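Local coordinates for uncharacterized protein (Bacillus thuringiensis serovar kurstaki, PDB 4XE7) that is a ParM-type bacterial actin homologue that probably polymerises with nucleotide into cytoskeletal filaments that segregate plasmid DNA, at residues Gly14-Ser25 and Ala400-Leu408; Phe36-Glu44 and Lys124-Ser133. All coordinates share one frame; numbering follows the deposited sequence.

Contact 1. Residues Gly14-Ser25 and Ala400-Leu408; sequences GFDTGNIKAKIS and AYFTSRSYL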
loop_
_atom_site.group_PDB
_atom_site.type_symbol
_atom_site.label_atom_id
_atom_site.label_comp_id
_atom_site.label_asym_id
_atom_site.label_seq_id
_atom_site.Cartn_x
_atom_site.Cartn_y
_atom_site.Cartn_z
ATOM N N GLY A 14 5.419 -3.810 10.657
ATOM C CA GLY A 14 5.259 -4.907 9.720
ATOM C C GLY A 14 5.894 -4.412 8.441
ATOM O O GLY A 14 5.648 -3.283 8.028
ATOM N N PHE A 15 6.721 -5.240 7.815
ATOM C CA PHE A 15 7.544 -4.760 6.716
ATOM C C PHE A 15 7.289 -5.574 5.467
ATOM O O PHE A 15 7.614 -6.762 5.389
ATOM C CB PHE A 15 9.020 -4.785 7.118
ATOM C CG PHE A 15 9.278 -4.092 8.420
ATOM C CD1 PHE A 15 9.296 -4.811 9.612
ATOM C CD2 PHE A 15 9.443 -2.715 8.465
ATOM C CE1 PHE A 15 9.503 -4.174 10.821
ATOM C CE2 PHE A 15 9.650 -2.062 9.681
ATOM C CZ PHE A 15 9.678 -2.796 10.859
ATOM N N ASP A 16 6.681 -4.901 4.500
ATOM C CA ASP A 16 6.267 -5.505 3.255
ATOM C C ASP A 16 7.179 -5.029 2.127
ATOM O O ASP A 16 7.063 -3.912 1.630
ATOM C CB ASP A 16 4.801 -5.165 2.984
ATOM C CG ASP A 16 4.345 -5.572 1.598
ATOM O OD1 ASP A 16 4.945 -6.501 1.009
ATOM O OD2 ASP A 16 3.373 -4.955 1.104
ATOM N N THR A 17 8.096 -5.903 1.741
ATOM C CA THR A 17 9.056 -5.631 0.684
ATOM C C THR A 17 8.521 -6.067 -0.681
ATOM O O THR A 17 8.608 -7.243 -1.036
ATOM C CB THR A 17 10.390 -6.361 0.965
ATOM O OG1 THR A 17 10.907 -5.935 2.230
ATOM C CG2 THR A 17 11.413 -6.082 -0.119
ATOM N N GLY A 18 7.957 -5.125 -1.435
ATOM C CA GLY A 18 7.558 -5.374 -2.813
ATOM C C GLY A 18 8.585 -4.896 -3.837
ATOM O O GLY A 18 9.545 -4.198 -3.503
ATOM N N ASN A 19 8.383 -5.261 -5.100
ATOM C CA ASN A 19 9.295 -4.845 -6.166
ATOM C C ASN A 19 9.118 -3.395 -6.582
ATOM O O ASN A 19 10.031 -2.775 -7.120
ATOM C CB ASN A 19 9.112 -5.736 -7.391
ATOM C CG ASN A 19 9.661 -7.122 -7.182
ATOM O OD1 ASN A 19 10.843 -7.296 -6.881
ATOM N ND2 ASN A 19 8.801 -8.122 -7.326
ATOM N N ILE A 20 7.929 -2.857 -6.359
ATOM C CA ILE A 20 7.643 -1.489 -6.755
ATOM C C ILE A 20 7.787 -0.569 -5.554
ATOM O O ILE A 20 8.250 0.556 -5.676
ATOM C CB ILE A 20 6.216 -1.345 -7.343
ATOM C CG1 ILE A 20 6.008 -2.317 -8.498
ATOM C CG2 ILE A 20 5.956 0.094 -7.807
ATOM C CD1 ILE A 20 6.975 -2.105 -9.635
ATOM N N LYS A 21 7.380 -1.070 -4.392
ATOM C CA LYS A 21 7.281 -0.243 -3.194
ATOM C C LYS A 21 7.775 -0.965 -1.950
ATOM O O LYS A 21 7.650 -2.177 -1.821
ATOM C CB LYS A 21 5.825 0.211 -2.965
ATOM C CG LYS A 21 5.277 1.181 -3.995
ATOM C CD LYS A 21 3.879 1.652 -3.612
ATOM C CE LYS A 21 3.237 2.474 -4.719
ATOM N NZ LYS A 21 1.775 2.665 -4.492
ATOM N N ALA A 22 8.359 -0.204 -1.041
ATOM C CA ALA A 22 8.595 -0.681 0.298
ATOM C C ALA A 22 7.424 -0.163 1.110
ATOM O O ALA A 22 7.178 1.040 1.135
ATOM C CB ALA A 22 9.926 -0.168 0.842
ATOM N N LYS A 23 6.671 -1.045 1.742
ATOM C CA LYS A 23 5.570 -0.563 2.574
ATOM C C LYS A 23 5.838 -0.899 4.025
ATOM O O LYS A 23 6.453 -1.912 4.323
ATOM C CB LYS A 23 4.230 -1.149 2.126
ATOM C CG LYS A 23 3.814 -0.693 0.753
ATOM C CD LYS A 23 2.532 -1.360 0.317
ATOM C CE LYS A 23 1.830 -0.539 -0.772
ATOM N NZ LYS A 23 0.525 -1.125 -1.163
ATOM N N ILE A 24 5.397 -0.021 4.919
ATOM C CA ILE A 24 5.492 -0.276 6.349
ATOM C C ILE A 24 4.163 0.034 7.017
ATOM O O ILE A 24 3.468 0.979 6.637
ATOM C CB ILE A 24 6.613 0.566 7.004
ATOM C CG1 ILE A 24 6.745 0.264 8.496
ATOM C CG2 ILE A 24 6.344 2.060 6.839
ATOM C CD1 ILE A 24 7.909 1.087 9.178
ATOM N N SER A 25 3.806 -0.777 8.004
ATOM C CA SER A 25 2.753 -0.434 8.942
ATOM C C SER A 25 3.331 -0.514 10.354
ATOM O O SER A 25 3.969 -1.503 10.699
ATOM C CB SER A 25 1.550 -1.371 8.790
ATOM O OG SER A 25 0.844 -1.102 7.591
ATOM N N ALA A 400 -4.297 -1.355 0.524
ATOM C CA ALA A 400 -2.914 -1.243 0.068
ATOM C C ALA A 400 -1.908 -1.775 1.097
ATOM O O ALA A 400 -0.830 -2.225 0.731
ATOM C CB ALA A 400 -2.594 0.197 -0.274
ATOM N N TYR A 401 -2.291 -1.753 2.372
ATOM C CA TYR A 401 -1.387 -2.108 3.460
ATOM C C TYR A 401 -1.801 -3.378 4.220
ATOM O O TYR A 401 -1.359 -3.613 5.335
ATOM C CB TYR A 401 -1.275 -0.917 4.421
ATOM C CG TYR A 401 -0.658 0.290 3.749
ATOM C CD1 TYR A 401 0.719 0.344 3.509
ATOM C CD2 TYR A 401 -1.439 1.353 3.321
ATOM C CE1 TYR A 401 1.295 1.426 2.883
ATOM C CE2 TYR A 401 -0.873 2.441 2.682
ATOM C CZ TYR A 401 0.495 2.479 2.470
ATOM O OH TYR A 401 1.072 3.569 1.841
ATOM N N PHE A 402 -2.653 -4.198 3.619
ATOM C CA PHE A 402 -3.134 -5.400 4.303
ATOM C C PHE A 402 -1.974 -6.361 4.599
ATOM O O PHE A 402 -1.983 -7.083 5.599
ATOM C CB PHE A 402 -4.206 -6.121 3.467
ATOM C CG PHE A 402 -5.626 -5.603 3.675
ATOM C CD1 PHE A 402 -5.905 -4.598 4.582
ATOM C CD2 PHE A 402 -6.685 -6.162 2.962
ATOM C CE1 PHE A 402 -7.202 -4.158 4.777
ATOM C CE2 PHE A 402 -7.977 -5.733 3.149
ATOM C CZ PHE A 402 -8.243 -4.720 4.058
ATOM N N THR A 403 -0.980 -6.378 3.715
ATOM C CA THR A 403 0.184 -7.234 3.923
ATOM C C THR A 403 1.038 -6.728 5.091
ATOM O O THR A 403 1.375 -7.497 5.991
ATOM C CB THR A 403 1.042 -7.321 2.667
ATOM O OG1 THR A 403 0.251 -7.846 1.594
ATOM C CG2 THR A 403 2.263 -8.214 2.906
ATOM N N SER A 404 1.393 -5.445 5.076
ATOM C CA SER A 404 2.187 -4.893 6.175
ATOM C C SER A 404 1.414 -4.880 7.491
ATOM O O SER A 404 1.997 -5.122 8.549
ATOM C CB SER A 404 2.692 -3.480 5.853
ATOM O OG SER A 404 1.676 -2.652 5.324
ATOM N N ARG A 405 0.113 -4.586 7.440
ATOM C CA ARG A 405 -0.709 -4.647 8.642
ATOM C C ARG A 405 -0.775 -6.062 9.202
ATOM O O ARG A 405 -0.763 -6.241 10.424
ATOM C CB ARG A 405 -2.131 -4.129 8.373
ATOM C CG ARG A 405 -2.186 -2.636 8.124
ATOM C CD ARG A 405 -3.504 -2.213 7.493
ATOM N NE ARG A 405 -4.605 -2.399 8.415
ATOM C CZ ARG A 405 -5.072 -1.460 9.230
ATOM N NH1 ARG A 405 -4.543 -0.253 9.239
ATOM N NH2 ARG A 405 -6.076 -1.734 10.039
ATOM N N SER A 406 -0.847 -7.063 8.324
ATOM C CA SER A 406 -0.855 -8.462 8.773
ATOM C C SER A 406 0.440 -8.810 9.498
ATOM O O SER A 406 0.419 -9.401 10.575
ATOM C CB SER A 406 -1.052 -9.424 7.596
ATOM O OG SER A 406 -2.306 -9.218 6.967
ATOM N N TYR A 407 1.563 -8.467 8.884
ATOM C CA TYR A 407 2.850 -8.646 9.539
ATOM C C TYR A 407 2.849 -7.930 10.893
ATOM O O TYR A 407 3.242 -8.506 11.902
ATOM C CB TYR A 407 3.993 -8.139 8.649
ATOM C CG TYR A 407 4.123 -8.863 7.310
ATOM C CD1 TYR A 407 3.466 -10.070 7.088
ATOM C CD2 TYR A 407 4.889 -8.332 6.271
ATOM C CE1 TYR A 407 3.574 -10.738 5.886
ATOM C CE2 TYR A 407 5.009 -9.007 5.041
ATOM C CZ TYR A 407 4.346 -10.211 4.870
ATOM O OH TYR A 407 4.424 -10.908 3.683
ATOM N N LEU A 408 2.389 -6.675 10.921
ATOM C CA LEU A 408 2.393 -5.901 12.166
ATOM C C LEU A 408 1.591 -6.616 13.270
ATOM O O LEU A 408 2.070 -6.772 14.394
ATOM C CB LEU A 408 1.832 -4.487 11.931
ATOM C CG LEU A 408 1.583 -3.600 13.163
ATOM C CD1 LEU A 408 2.847 -3.418 14.014
ATOM C CD2 LEU A 408 1.014 -2.237 12.762
HETATM O O HOH W 1 1.357 -3.696 2.647
#
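The side chain of Lys23 runs at about a right angle to that of Tyr401, its CB and CG lying against CE1 at one corner of the ring. Extended beyond CG, the lysine carries NZ out over the ring face, 5.0 Å from the Tyr401 centroid and 15° off the normal, a cation-pi contact. NZ also donates to Ala400 O at 2.6 Å, tilted 33° from the carbonyl plane, which ties the ammonium group to the turn just ahead of helix 402-408.

Next along the helix, Ser404 OG meets Ser25 OG at 2.9 Å. Ser404 OG stands between its own backbone N and carbonyl carbon (chi1 47°), which turns it toward the strand. Ser25 OG is held by Ser35 as well and has the aliphatic CG of Arg405 beside it; that arginine's guanidinium goes on to a salt bridge with Asp212.

The 14-25 hairpin, with its Asp-Thr-Gly sequence, matches the first hairpin of the actin fold, which in relatives carries the phosphate-1 loop of the nucleotide site. Within it, the carboxyl carbon CG of Asp16 rests 3.6 Å from Thr403 CG2, the two side chains crossing nearly perpendicularly. Asp16 OD2 accepts a hydrogen bond from water 1 at 2.8 Å, and the same water accepts from Ser404 N, linking the carboxylate to the first helical turn.

Farther on, Gly14 has no side chain to hold the helix off: its CA makes a C-H...O contact with Ser404 O at 3.5 Å. Tyr407 turns its ring edge to the strand, bringing CD2 within 3.3 Å of Phe15 O.

Contact 2. Residues Phe36-Glu44 and Lys124-Ser133; sequences FAIPTVIAE and KLHLIPLFTS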
loop_
_atom_site.group_PDB
_atom_site.type_symbol
_atom_site.label_atom_id
_atom_site.label_comp_id
_atom_site.label_asym_id
_atom_site.label_seq_id
_atom_site.Cartn_x
_atom_site.Cartn_y
_atom_site.Cartn_z
ATOM N N PHE A 36 2.923 3.970 5.488
ATOM C CA PHE A 36 3.328 4.677 4.277
ATOM C C PHE A 36 4.123 3.744 3.363
ATOM O O PHE A 36 4.490 2.623 3.748
ATOM C CB PHE A 36 4.135 5.935 4.608
ATOM C CG PHE A 36 5.405 5.675 5.380
ATOM C CD1 PHE A 36 5.412 5.738 6.767
ATOM C CD2 PHE A 36 6.594 5.382 4.715
ATOM C CE1 PHE A 36 6.579 5.506 7.482
ATOM C CE2 PHE A 36 7.777 5.166 5.423
ATOM C CZ PHE A 36 7.758 5.212 6.812
ATOM N N ALA A 37 4.368 4.214 2.147
ATOM C CA ALA A 37 5.086 3.458 1.138
ATOM C C ALA A 37 6.262 4.273 0.608
ATOM O O ALA A 37 6.137 5.468 0.350
ATOM C CB ALA A 37 4.172 3.088 0.005
ATOM N N ILE A 38 7.399 3.618 0.439
ATOM C CA ILE A 38 8.541 4.251 -0.207
ATOM C C ILE A 38 8.814 3.516 -1.508
ATOM O O ILE A 38 9.076 2.316 -1.495
ATOM C CB ILE A 38 9.791 4.233 0.696
ATOM C CG1 ILE A 38 9.499 4.969 2.010
ATOM C CG2 ILE A 38 10.973 4.892 -0.012
ATOM C CD1 ILE A 38 10.706 5.083 2.972
ATOM N N PRO A 39 8.741 4.226 -2.646
ATOM C CA PRO A 39 8.997 3.518 -3.905
ATOM C C PRO A 39 10.421 2.940 -3.937
ATOM O O PRO A 39 11.391 3.530 -3.420
ATOM C CB PRO A 39 8.808 4.601 -4.977
ATOM C CG PRO A 39 8.066 5.726 -4.290
ATOM C CD PRO A 39 8.464 5.661 -2.850
ATOM N N THR A 40 10.531 1.769 -4.542
ATOM C CA THR A 40 11.776 1.024 -4.550
ATOM C C THR A 40 12.698 1.576 -5.639
ATOM O O THR A 40 12.903 0.978 -6.705
ATOM C CB THR A 40 11.488 -0.460 -4.732
ATOM O OG1 THR A 40 10.496 -0.833 -3.766
ATOM C CG2 THR A 40 12.755 -1.298 -4.526
ATOM N N VAL A 41 13.234 2.753 -5.342
ATOM C CA VAL A 41 14.072 3.488 -6.258
ATOM C C VAL A 41 15.183 4.131 -5.461
ATOM O O VAL A 41 14.917 4.856 -4.499
ATOM C CB VAL A 41 13.302 4.589 -6.995
ATOM C CG1 VAL A 41 14.233 5.307 -7.949
ATOM C CG2 VAL A 41 12.108 4.019 -7.742
ATOM N N ILE A 42 16.426 3.860 -5.838
ATOM C CA ILE A 42 17.554 4.518 -5.184
ATOM C C ILE A 42 18.492 5.154 -6.213
ATOM O O ILE A 42 18.459 4.814 -7.395
ATOM C CB ILE A 42 18.328 3.524 -4.280
ATOM C CG1 ILE A 42 19.091 2.506 -5.122
ATOM C CG2 ILE A 42 17.356 2.834 -3.283
ATOM C CD1 ILE A 42 19.898 1.511 -4.296
ATOM N N ALA A 43 19.308 6.097 -5.757
ATOM C CA ALA A 43 20.279 6.786 -6.613
ATOM C C ALA A 43 21.456 7.255 -5.760
ATOM O O ALA A 43 21.246 7.791 -4.671
ATOM C CB ALA A 43 19.621 7.974 -7.349
ATOM N N GLU A 44 22.683 7.045 -6.242
ATOM C CA GLU A 44 23.876 7.473 -5.512
ATOM C C GLU A 44 23.841 8.990 -5.260
ATOM O O GLU A 44 23.445 9.764 -6.133
ATOM C CB GLU A 44 25.159 7.073 -6.269
ATOM C CG GLU A 44 25.425 5.546 -6.340
ATOM C CD GLU A 44 26.838 5.193 -6.828
ATOM O OE1 GLU A 44 27.690 6.102 -6.945
ATOM O OE2 GLU A 44 27.111 3.996 -7.062
ATOM N N LYS A 124 20.771 -4.352 -2.280
ATOM C CA LYS A 124 20.795 -2.962 -1.859
ATOM C C LYS A 124 19.553 -2.203 -2.359
ATOM O O LYS A 124 19.075 -1.300 -1.672
ATOM C CB LYS A 124 22.085 -2.266 -2.301
ATOM C CG LYS A 124 22.107 -1.683 -3.701
ATOM C CD LYS A 124 23.474 -1.017 -3.963
ATOM C CE LYS A 124 23.568 -0.476 -5.380
ATOM N NZ LYS A 124 23.399 -1.534 -6.416
ATOM N N LEU A 125 19.006 -2.584 -3.515
ATOM C CA LEU A 125 17.765 -1.968 -4.008
ATOM C C LEU A 125 16.627 -2.053 -2.988
ATOM O O LEU A 125 15.780 -1.160 -2.911
ATOM C CB LEU A 125 17.283 -2.631 -5.304
ATOM C CG LEU A 125 18.181 -2.646 -6.537
ATOM C CD1 LEU A 125 17.523 -3.450 -7.666
ATOM C CD2 LEU A 125 18.490 -1.217 -6.985
ATOM N N HIS A 126 16.595 -3.146 -2.231
ATOM C CA HIS A 126 15.477 -3.419 -1.339
ATOM C C HIS A 126 15.812 -3.129 0.113
ATOM O O HIS A 126 14.935 -2.738 0.871
ATOM C CB HIS A 126 15.011 -4.872 -1.528
ATOM C CG HIS A 126 14.515 -5.145 -2.916
ATOM N ND1 HIS A 126 13.258 -4.764 -3.340
ATOM C CD2 HIS A 126 15.125 -5.690 -3.991
ATOM C CE1 HIS A 126 13.111 -5.089 -4.612
ATOM N NE2 HIS A 126 14.228 -5.647 -5.034
ATOM N N LEU A 127 17.078 -3.293 0.501
ATOM C CA LEU A 127 17.465 -2.990 1.881
ATOM C C LEU A 127 17.441 -1.494 2.186
ATOM O O LEU A 127 16.981 -1.069 3.262
ATOM C CB LEU A 127 18.853 -3.541 2.191
ATOM C CG LEU A 127 18.940 -5.065 2.261
ATOM C CD1 LEU A 127 20.394 -5.505 2.375
ATOM C CD2 LEU A 127 18.108 -5.605 3.417
ATOM N N ILE A 128 17.925 -0.689 1.248
ATOM C CA ILE A 128 18.002 0.747 1.493
ATOM C C ILE A 128 16.601 1.351 1.738
ATOM O O ILE A 128 16.410 2.058 2.723
ATOM C CB ILE A 128 18.756 1.460 0.362
ATOM C CG1 ILE A 128 20.261 1.142 0.489
ATOM C CG2 ILE A 128 18.505 2.964 0.424
ATOM C CD1 ILE A 128 21.148 1.615 -0.660
ATOM N N PRO A 129 15.605 1.043 0.886
ATOM C CA PRO A 129 14.270 1.551 1.221
ATOM C C PRO A 129 13.679 0.935 2.487
ATOM O O PRO A 129 12.960 1.629 3.206
ATOM C CB PRO A 129 13.434 1.176 -0.003
ATOM C CG PRO A 129 14.454 1.126 -1.121
ATOM C CD PRO A 129 15.642 0.490 -0.477
ATOM N N LEU A 130 13.981 -0.324 2.768
ATOM C CA LEU A 130 13.482 -0.946 3.997
ATOM C C LEU A 130 14.033 -0.233 5.233
ATOM O O LEU A 130 13.272 0.172 6.110
ATOM C CB LEU A 130 13.841 -2.441 4.030
ATOM C CG LEU A 130 13.786 -3.148 5.387
ATOM C CD1 LEU A 130 12.328 -3.448 5.804
ATOM C CD2 LEU A 130 14.599 -4.421 5.389
ATOM N N PHE A 131 15.354 -0.073 5.306
ATOM C CA PHE A 131 15.967 0.582 6.466
ATOM C C PHE A 131 15.515 2.024 6.573
ATOM O O PHE A 131 15.302 2.542 7.670
ATOM C CB PHE A 131 17.496 0.528 6.393
ATOM C CG PHE A 131 18.059 -0.842 6.624
ATOM C CD1 PHE A 131 17.442 -1.718 7.498
ATOM C CD2 PHE A 131 19.204 -1.256 5.966
ATOM C CE1 PHE A 131 17.967 -2.992 7.716
ATOM C CE2 PHE A 131 19.730 -2.524 6.177
ATOM C CZ PHE A 131 19.117 -3.390 7.049
ATOM N N THR A 132 15.363 2.668 5.425
ATOM C CA THR A 132 14.895 4.045 5.396
ATOM C C THR A 132 13.479 4.136 5.947
ATOM O O THR A 132 13.160 5.072 6.694
ATOM C CB THR A 132 14.950 4.628 3.968
ATOM O OG1 THR A 132 16.311 4.645 3.527
ATOM C CG2 THR A 132 14.397 6.043 3.935
ATOM N N SER A 133 12.632 3.163 5.605
ATOM C CA SER A 133 11.253 3.186 6.094
ATOM C C SER A 133 11.235 3.044 7.624
ATOM O O SER A 133 10.486 3.757 8.315
ATOM C CB SER A 133 10.405 2.086 5.433
ATOM O OG SER A 133 10.667 0.803 5.992
HETATM O O HOH W 2 11.567 -3.411 -1.962
#
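Ile128 O, on the helix turn that packs beneath Ile42, accepts two bonds from one residue: Thr132 OG1 at 2.7 Å and Thr132 N at 3.0 Å. They reach it from opposite faces of the carbonyl plane. The hydroxyl thus turned back along the helix, Thr132 presents CG2 to CD1 of Ile38 on the strand.

Ile42 is the main apolar wedge. Its chi1 of 71° sets CG1 between the backbone N and the carbonyl carbon and sends CD1 toward Lys124, Leu125 and Ile128. CD1 comes to Ile128 CD1 at 3.8 Å and also touches Lys124 CG and Leu125 CD2, whereas CG2 lies against Ile128 CG2 and the CG-CD side of the Pro129 ring. Its side chain crosses those of Ile128 and Pro129 at about a right angle. The lysine's amino end turns elsewhere, to Gln104.

Pro129 has no N-H, and the helix kinks here. Leu125 O is left buried without a polar partner; what sits against it is a methyl, Thr40 CG2, at 3.4 Å. That methyl also leans on the His126 ring. Thr40 is the centre of an inverse gamma turn, and water 2 lies in the plane of the imidazole, 2.6 Å from His126 ND1, with a weak bond to Thr40 OG1.

At the other end, Ile38 CD1 presses on Ser133 CA at 3.7 Å, and the Phe36 ring meets the helix by its edge, CZ being 3.4 Å from Ser133 O. Strand 36-39 runs at 147° to the helix, roughly antiparallel, while Trp91 and Val93 of the neighbouring strand 90-93 also touch Ile128. This is helix-on-sheet packing, consistent with an alpha/beta domain of the actin fold.

Overall arrangement
Contacts 1 and 2 share one mixed sheet and lie on its two sides, their centres about 13 Å apart. Strands 21-27 and 33-45 are antiparallel neighbours, joined by Ala22 N to Ile38 O at 2.7 Å and Ile20 O to Thr40 N at 2.8 Å. Helix 402-418 packs on one side and helix 123-140 on the other. Alternate strand residues face the two sides: Phe15 turns from contact 1 to touch Leu130, while Ala37 turns from contact 2 to touch Tyr401, just before helix 402-418. The Thr17-Ile20 turn, probably beside the nucleotide site left empty in this apo form, also neighbours contact 2 through Thr17 and Asn19 on His126.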